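PDB 3MKL: HTH-type transcriptional regulator GadX from Escherichia coli, which activates about fifteen acid-resistance genes, including gadA, gadB and gadC, and under some conditions represses gadW. Local coordinates for residues L54-R59 and C81-V86; N7-V12 and E47-S52; C58-A63 and Y91-Y96. One frame throughout, in Å; residues are numbered along the deposited sequence.

How the contacts relate
Helix 51-67 serves all three contacts, and their chemistry follows their position along it. Contact 2 lies at the surface, where the start of helix 8-17 meets the turn leading into helix 51-67; polar bonds to backbone NH groups dominate it. Contacts 1 and 3 are buried, lie with centres about 7 Å apart and overlap in Cys58 and Arg59 of the helix; of these two, only contact 3 has regular helix on both sides. Contact 1 sets an arginine against a loop, with a water bridge beside it, whereas contact 3 is apolar and centred on Met60. Tyr83 of contact 1 touches Met60 of contact 3; Leu54 packs on Arg9 and Thr49 of contact 2. Contacts 2 and 3 do not touch.

Contact 1 of 3, residues L54-R59 and C81-V86; sequences LLTECR and CGYHSV
Arg59, midway along helix 51-67, makes a buried contact with Cys81, Gly82 and Tyr83 in the loop between helices 74-80 and 86-97. Its side chain runs past this loop, extended from CG to NE, and the CA atoms of Arg59 and Cys81 lie 5.6 Å apart. The guanidinium is sandwiched: Leu55 CD1 sits 3.7 Å above the plane over its centre, and Gly82 CA lies 3.9 Å above the opposite face, displaced toward the rim. Although Arg59 NE is 2.7 Å from Cys81 O, the angle is too poor for a hydrogen bond; among the anchors of the polar end is NH1, which bonds to Ile20 O. Tyr83 approaches the aliphatic part of the arginine, with its OH 3.6 Å from Arg59 CB. Guanidinium and ring planes are 61° apart, and at 5.4 Å from Arg59 CZ to the ring centroid any cation-pi attraction is weak at most. A water in the plane of the Tyr83 ring links its OH (2.7 Å) to Thr56 OG1 (2.6 Å), so the phenol end is tied to the helix by a solvent bridge. Gly82, at phi 99°, closes helix 74-80 with a Schellman motif, and Ser85 is the N-cap of helix 86-97. The loop thus has the place of the turn in a predicted helix-turn-helix of the AraC/XylS type, held here against helix 51-67.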
# COMPACT_ATOMS: atom_id res chain seq x y z
N LEU A 54 0.83 6.40 2.10
CA LEU A 54 -0.50 5.81 2.01
C LEU A 54 -0.47 4.55 1.16
O LEU A 54 -1.10 3.56 1.51
CB LEU A 54 -1.49 6.84 1.47
CG LEU A 54 -1.77 8.01 2.44
CD1 LEU A 54 -2.73 8.99 1.81
CD2 LEU A 54 -2.30 7.52 3.81
N LEU A 55 0.26 4.59 0.05
CA LEU A 55 0.45 3.41 -0.79
C LEU A 55 0.93 2.22 0.04
O LEU A 55 0.30 1.14 0.05
CB LEU A 55 1.42 3.71 -1.95
CG LEU A 55 1.52 2.73 -3.13
CD1 LEU A 55 0.13 2.32 -3.66
CD2 LEU A 55 2.36 3.33 -4.29
N THR A 56 2.04 2.43 0.75
CA THR A 56 2.65 1.39 1.56
C THR A 56 1.65 0.83 2.56
O THR A 56 1.50 -0.37 2.67
CB THR A 56 3.93 1.92 2.28
OG1 THR A 56 4.97 2.09 1.29
CG2 THR A 56 4.41 0.98 3.36
N GLU A 57 0.95 1.71 3.26
CA GLU A 57 0.01 1.30 4.28
C GLU A 57 -1.12 0.43 3.72
O GLU A 57 -1.46 -0.60 4.28
CB GLU A 57 -0.50 2.53 5.02
CG GLU A 57 0.54 3.06 6.02
CD GLU A 57 0.53 4.58 6.20
OE1 GLU A 57 -0.51 5.24 5.98
OE2 GLU A 57 1.59 5.10 6.60
N CYS A 58 -1.67 0.86 2.58
CA CYS A 58 -2.64 0.09 1.83
C CYS A 58 -2.07 -1.28 1.46
O CYS A 58 -2.75 -2.30 1.55
CB CYS A 58 -3.02 0.85 0.57
SG CYS A 58 -4.06 2.30 0.84
N ARG A 59 -0.82 -1.31 1.04
CA ARG A 59 -0.25 -2.56 0.62
C ARG A 59 0.01 -3.50 1.81
O ARG A 59 -0.19 -4.71 1.69
CB ARG A 59 1.02 -2.33 -0.21
CG ARG A 59 0.71 -1.79 -1.57
CD ARG A 59 1.93 -1.38 -2.36
NE ARG A 59 1.51 -1.24 -3.75
CZ ARG A 59 2.21 -0.65 -4.70
NH1 ARG A 59 1.72 -0.60 -5.92
NH2 ARG A 59 3.40 -0.12 -4.44
N CYS A 81 0.53 -7.49 -4.17
CA CYS A 81 0.52 -6.18 -3.52
C CYS A 81 1.30 -5.10 -4.30
O CYS A 81 1.36 -3.95 -3.88
CB CYS A 81 1.11 -6.27 -2.11
SG CYS A 81 0.23 -7.39 -1.02
N GLY A 82 1.91 -5.50 -5.42
CA GLY A 82 2.54 -4.57 -6.34
C GLY A 82 4.03 -4.43 -6.19
O GLY A 82 4.62 -3.53 -6.79
N TYR A 83 4.64 -5.33 -5.42
CA TYR A 83 6.09 -5.34 -5.24
C TYR A 83 6.76 -6.24 -6.27
O TYR A 83 6.27 -7.33 -6.60
CB TYR A 83 6.46 -5.76 -3.81
CG TYR A 83 5.99 -4.76 -2.79
CD1 TYR A 83 6.70 -3.57 -2.56
CD2 TYR A 83 4.82 -4.97 -2.06
CE1 TYR A 83 6.25 -2.63 -1.61
CE2 TYR A 83 4.36 -4.04 -1.14
CZ TYR A 83 5.08 -2.87 -0.91
OH TYR A 83 4.62 -1.98 -0.00
N HIS A 84 7.88 -5.76 -6.80
CA HIS A 84 8.60 -6.52 -7.78
C HIS A 84 9.72 -7.25 -7.07
O HIS A 84 10.33 -8.17 -7.62
CB HIS A 84 9.16 -5.60 -8.87
CG HIS A 84 8.10 -4.97 -9.72
ND1 HIS A 84 7.55 -3.73 -9.44
CD2 HIS A 84 7.48 -5.41 -10.84
CE1 HIS A 84 6.63 -3.44 -10.35
NE2 HIS A 84 6.57 -4.44 -11.21
N SER A 85 9.97 -6.84 -5.83
CA SER A 85 11.12 -7.33 -5.09
C SER A 85 10.66 -7.92 -3.74
O SER A 85 10.13 -7.19 -2.88
CB SER A 85 12.15 -6.20 -4.96
OG SER A 85 13.10 -6.45 -3.96
N VAL A 86 10.84 -9.24 -3.57
CA VAL A 86 10.49 -9.92 -2.29
C VAL A 86 11.33 -9.47 -1.08
O VAL A 86 10.78 -9.35 0.02
CB VAL A 86 10.51 -11.46 -2.39
CG1 VAL A 86 9.85 -12.09 -1.14
CG2 VAL A 86 9.79 -11.92 -3.63
O HOH W 1 6.16 0.26 -0.17

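Contact 2 of 3, residues N7-V12 and E47-S52; sequences NMRTRV and EETSYS
The guanidinium of Arg9 carries Thr49 CB over one face, 3.6 Å above the plane and offset toward the rim, while a water lies in plane at its edge. That water accepts from Arg9 NH2 (3.0 Å) and donates to Glu48 O, bridging the arginine to a Schellman motif: Glu48, with positive phi, is the C-prime residue of the motif that closes helix 37-46, the second helix of a predicted helix-turn-helix. The second flat group, the Glu47 carboxylate, meets the first turn of helix 8-17. Its OE2 uses the syn lone pair to accept from the backbone N of Met8, a selenomethionine here, at 3.2 Å; OE1 takes a weak bond from Arg9 N at 3.4 Å. An extended chain beyond CG carries the carboxylate to these NH groups, where the helix dipole would be expected to favour its negative charge. Arg9 and Glu47 are not joined by a salt bridge, since NE and OE1 are 4.7 Å apart; instead Arg9 CG lies 3.2 Å from Glu47 OE1. The amide plane of Asn7 is turned 61° from the carboxylate, and this residue is the N-cap: its OD1 accepts from Thr10 N at 3.1 Å, nearly along the C=O axis.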
# COMPACT_ATOMS: atom_id res chain seq x y z
N ASN A 7 -12.06 12.87 4.23
CA ASN A 7 -10.83 13.66 4.13
C ASN A 7 -9.89 13.13 3.02
O ASN A 7 -10.20 12.14 2.35
CB ASN A 7 -10.12 13.75 5.49
CG ASN A 7 -9.61 12.41 5.97
OD1 ASN A 7 -9.21 11.55 5.18
ND2 ASN A 7 -9.62 12.21 7.28
N MSE A 8 -8.75 13.79 2.83
CA MSE A 8 -7.99 13.56 1.60
C MSE A 8 -7.26 12.22 1.59
O MSE A 8 -7.26 11.53 0.58
CB MSE A 8 -7.03 14.70 1.31
CG MSE A 8 -6.42 14.64 -0.09
SE MSE A 8 -7.74 14.87 -1.52
CE MSE A 8 -8.48 16.58 -0.93
N ARG A 9 -6.67 11.85 2.72
CA ARG A 9 -6.02 10.55 2.85
C ARG A 9 -6.98 9.36 2.62
O ARG A 9 -6.60 8.38 1.97
CB ARG A 9 -5.25 10.42 4.17
CG ARG A 9 -6.05 10.53 5.50
CD ARG A 9 -5.08 10.66 6.72
NE ARG A 9 -4.08 9.57 6.73
CZ ARG A 9 -2.88 9.59 7.32
NH1 ARG A 9 -2.11 8.51 7.21
NH2 ARG A 9 -2.43 10.64 8.02
N THR A 10 -8.21 9.47 3.13
CA THR A 10 -9.28 8.47 2.90
C THR A 10 -9.62 8.31 1.42
O THR A 10 -9.74 7.19 0.94
CB THR A 10 -10.56 8.81 3.70
OG1 THR A 10 -10.24 8.79 5.09
CG2 THR A 10 -11.67 7.79 3.44
N ARG A 11 -9.78 9.44 0.71
CA ARG A 11 -10.11 9.41 -0.72
C ARG A 11 -9.03 8.79 -1.59
O ARG A 11 -9.34 8.10 -2.56
CB ARG A 11 -10.46 10.81 -1.24
CG ARG A 11 -11.79 11.30 -0.74
CD ARG A 11 -11.92 12.78 -0.94
NE ARG A 11 -12.12 13.10 -2.35
CZ ARG A 11 -11.92 14.30 -2.88
NH1 ARG A 11 -11.52 15.30 -2.11
NH2 ARG A 11 -12.13 14.50 -4.18
N VAL A 12 -7.77 9.06 -1.24
CA VAL A 12 -6.58 8.49 -1.86
C VAL A 12 -6.49 6.97 -1.57
O VAL A 12 -6.30 6.19 -2.48
CB VAL A 12 -5.29 9.23 -1.38
CG1 VAL A 12 -4.03 8.44 -1.75
CG2 VAL A 12 -5.21 10.62 -1.95
N GLU A 47 -2.21 16.92 6.25
CA GLU A 47 -2.58 15.76 7.09
C GLU A 47 -1.36 14.87 7.45
O GLU A 47 -1.49 13.72 7.89
CB GLU A 47 -3.66 14.93 6.38
CG GLU A 47 -4.99 15.70 6.18
CD GLU A 47 -6.08 14.93 5.42
OE1 GLU A 47 -6.14 13.68 5.54
OE2 GLU A 47 -6.90 15.57 4.71
N GLU A 48 -0.17 15.44 7.25
CA GLU A 48 1.08 14.81 7.64
C GLU A 48 1.31 13.42 7.04
O GLU A 48 1.71 12.49 7.73
CB GLU A 48 1.22 14.78 9.17
CG GLU A 48 1.46 16.15 9.78
CD GLU A 48 2.75 16.79 9.30
OE1 GLU A 48 3.68 16.09 8.86
OE2 GLU A 48 2.83 18.03 9.37
N THR A 49 1.07 13.31 5.74
CA THR A 49 1.33 12.07 5.02
C THR A 49 1.73 12.37 3.56
O THR A 49 1.72 13.53 3.13
CB THR A 49 0.11 11.08 5.08
OG1 THR A 49 0.54 9.74 4.75
CG2 THR A 49 -1.05 11.51 4.13
N SER A 50 2.07 11.34 2.81
CA SER A 50 2.29 11.50 1.38
C SER A 50 1.56 10.39 0.67
O SER A 50 1.03 9.47 1.34
CB SER A 50 3.77 11.46 1.05
OG SER A 50 4.31 10.24 1.51
N TYR A 51 1.52 10.46 -0.65
CA TYR A 51 0.88 9.42 -1.43
C TYR A 51 1.64 8.11 -1.19
O TYR A 51 1.02 7.05 -1.04
CB TYR A 51 0.77 9.81 -2.92
CG TYR A 51 1.96 9.39 -3.75
CD1 TYR A 51 2.03 8.09 -4.27
CD2 TYR A 51 3.01 10.27 -4.00
CE1 TYR A 51 3.14 7.67 -5.03
CE2 TYR A 51 4.12 9.87 -4.76
CZ TYR A 51 4.16 8.57 -5.28
OH TYR A 51 5.23 8.15 -6.03
N SER A 52 2.97 8.20 -1.09
CA SER A 52 3.79 6.99 -0.97
C SER A 52 3.63 6.30 0.38
O SER A 52 3.70 5.08 0.46
CB SER A 52 5.26 7.24 -1.30
OG SER A 52 5.76 8.34 -0.56
O HOH W 2 0.23 11.15 9.32

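Contact 3 of 3, residues C58-A63 and Y91-Y96; sequences CRMQRA and YVFRNY
Met60, a selenomethionine, is the main bump of this interface, and Val92, Phe93 and Tyr96 form the hollow it enters. Its SE reaches the backbone of the other helix, lying 3.5 Å from Phe93 CA and 3.9 Å from Val92 O. Val92 CG1 bounds the hollow on one side, 4.0 Å from SE, and the two side chains cross at about a right angle. On another side stands Tyr96, whose side chain runs past Met60 in the opposite direction, laying one ring face over the base of the Met60 chain: Met60 CB is 3.9 Å from the ring centroid and 15° off its normal, a CH-pi contact over the face. Met60 CG adds to it, 3.6 Å from Tyr96 CG. A bend at chi2 (-57°) takes SE away from this face and toward Phe93, so the seleno analogue of a Met-aromatic contact is oblique to both rings. The axes of segments 58-63 and 91-96 are almost perpendicular (signed crossing angle -87°) and come within 10.6 Å of each other. Helix 51-67 here packs against helix 86-97, the second helix of a predicted AraC/XylS-type helix-turn-helix. One turn beyond Met60 there is a smaller bump, Ala63, whose CB meets the edge of the Phe93 ring near its plane, 4.2 Å from CD1. The Phe93 side chain also touches Pro101 and Tyr104, bringing helix 101-107 into the same apolar cluster. Tyr83, from the loop before helix 86-97, touches Met60 as well, and Met60 O receives a weak hydrogen bond from Tyr97 OH.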
# COMPACT_ATOMS: atom_id res chain seq x y z
N CYS A 58 -1.67 0.86 2.58
CA CYS A 58 -2.64 0.09 1.83
C CYS A 58 -2.07 -1.28 1.46
O CYS A 58 -2.75 -2.30 1.55
CB CYS A 58 -3.02 0.85 0.57
SG CYS A 58 -4.06 2.30 0.84
N ARG A 59 -0.82 -1.31 1.04
CA ARG A 59 -0.25 -2.56 0.62
C ARG A 59 0.01 -3.50 1.81
O ARG A 59 -0.19 -4.71 1.69
CB ARG A 59 1.02 -2.33 -0.21
CG ARG A 59 0.71 -1.79 -1.57
CD ARG A 59 1.93 -1.38 -2.36
NE ARG A 59 1.51 -1.24 -3.75
CZ ARG A 59 2.21 -0.65 -4.70
NH1 ARG A 59 1.72 -0.60 -5.92
NH2 ARG A 59 3.40 -0.12 -4.44
N MSE A 60 0.43 -2.96 2.95
CA MSE A 60 0.59 -3.81 4.14
C MSE A 60 -0.75 -4.35 4.62
O MSE A 60 -0.83 -5.47 5.12
CB MSE A 60 1.31 -3.09 5.29
CG MSE A 60 2.72 -2.69 4.97
SE MSE A 60 3.87 -4.16 4.44
CE MSE A 60 3.81 -4.10 2.52
N GLN A 61 -1.80 -3.55 4.46
CA GLN A 61 -3.11 -3.98 4.90
C GLN A 61 -3.62 -5.14 4.04
O GLN A 61 -4.25 -6.07 4.56
CB GLN A 61 -4.08 -2.79 4.90
CG GLN A 61 -3.83 -1.83 6.09
CD GLN A 61 -4.77 -0.62 6.12
OE1 GLN A 61 -5.15 -0.09 5.08
NE2 GLN A 61 -5.12 -0.18 7.31
N ARG A 62 -3.31 -5.09 2.74
CA ARG A 62 -3.70 -6.15 1.81
C ARG A 62 -2.87 -7.41 2.03
O ARG A 62 -3.37 -8.53 1.92
CB ARG A 62 -3.57 -5.68 0.36
CG ARG A 62 -4.13 -6.66 -0.68
CD ARG A 62 -5.66 -6.81 -0.57
NE ARG A 62 -6.34 -5.52 -0.46
CZ ARG A 62 -7.01 -4.92 -1.44
NH1 ARG A 62 -7.12 -5.48 -2.63
NH2 ARG A 62 -7.59 -3.74 -1.22
N ALA A 63 -1.59 -7.21 2.37
CA ALA A 63 -0.67 -8.31 2.64
C ALA A 63 -1.17 -9.22 3.76
O ALA A 63 -0.96 -10.42 3.70
CB ALA A 63 0.72 -7.80 2.95
N TYR A 91 11.29 -6.42 3.86
CA TYR A 91 11.80 -5.28 4.64
C TYR A 91 10.66 -4.34 5.13
O TYR A 91 10.64 -3.89 6.28
CB TYR A 91 12.82 -4.49 3.82
CG TYR A 91 12.89 -3.03 4.21
CD1 TYR A 91 13.67 -2.62 5.31
CD2 TYR A 91 12.21 -2.05 3.48
CE1 TYR A 91 13.74 -1.27 5.69
CE2 TYR A 91 12.29 -0.69 3.85
CZ TYR A 91 13.05 -0.32 4.96
OH TYR A 91 13.12 0.97 5.34
N VAL A 92 9.73 -4.03 4.24
CA VAL A 92 8.70 -3.07 4.56
C VAL A 92 7.64 -3.71 5.47
O VAL A 92 7.06 -3.03 6.34
CB VAL A 92 8.07 -2.52 3.28
CG1 VAL A 92 6.91 -1.63 3.60
CG2 VAL A 92 9.11 -1.70 2.53
N PHE A 93 7.40 -5.01 5.27
CA PHE A 93 6.47 -5.77 6.15
C PHE A 93 7.03 -5.89 7.57
O PHE A 93 6.35 -5.59 8.53
CB PHE A 93 6.18 -7.13 5.56
CG PHE A 93 5.13 -7.94 6.31
CD1 PHE A 93 3.84 -8.05 5.81
CD2 PHE A 93 5.46 -8.63 7.47
CE1 PHE A 93 2.89 -8.83 6.46
CE2 PHE A 93 4.52 -9.42 8.14
CZ PHE A 93 3.22 -9.53 7.63
N ARG A 94 8.30 -6.29 7.67
CA ARG A 94 8.95 -6.35 8.98
C ARG A 94 8.94 -5.00 9.72
O ARG A 94 8.74 -4.98 10.93
CB ARG A 94 10.35 -6.95 8.89
CG ARG A 94 11.00 -7.06 10.26
CD ARG A 94 12.19 -8.02 10.30
NE ARG A 94 13.34 -7.46 9.61
CZ ARG A 94 13.81 -7.91 8.45
NH1 ARG A 94 13.26 -8.96 7.83
NH2 ARG A 94 14.84 -7.30 7.89
N ASN A 95 9.16 -3.88 9.00
CA ASN A 95 9.08 -2.56 9.60
C ASN A 95 7.68 -2.27 10.11
O ASN A 95 7.51 -1.74 11.20
CB ASN A 95 9.47 -1.46 8.60
CG ASN A 95 10.95 -1.17 8.60
OD1 ASN A 95 11.72 -1.78 9.35
ND2 ASN A 95 11.36 -0.20 7.78
N TYR A 96 6.68 -2.61 9.29
CA TYR A 96 5.29 -2.34 9.60
C TYR A 96 4.72 -3.23 10.72
O TYR A 96 3.89 -2.77 11.49
CB TYR A 96 4.44 -2.48 8.33
CG TYR A 96 3.16 -1.67 8.37
CD1 TYR A 96 3.13 -0.36 7.88
CD2 TYR A 96 1.97 -2.21 8.89
CE1 TYR A 96 1.96 0.39 7.91
CE2 TYR A 96 0.78 -1.45 8.91
CZ TYR A 96 0.80 -0.16 8.41
OH TYR A 96 -0.32 0.60 8.41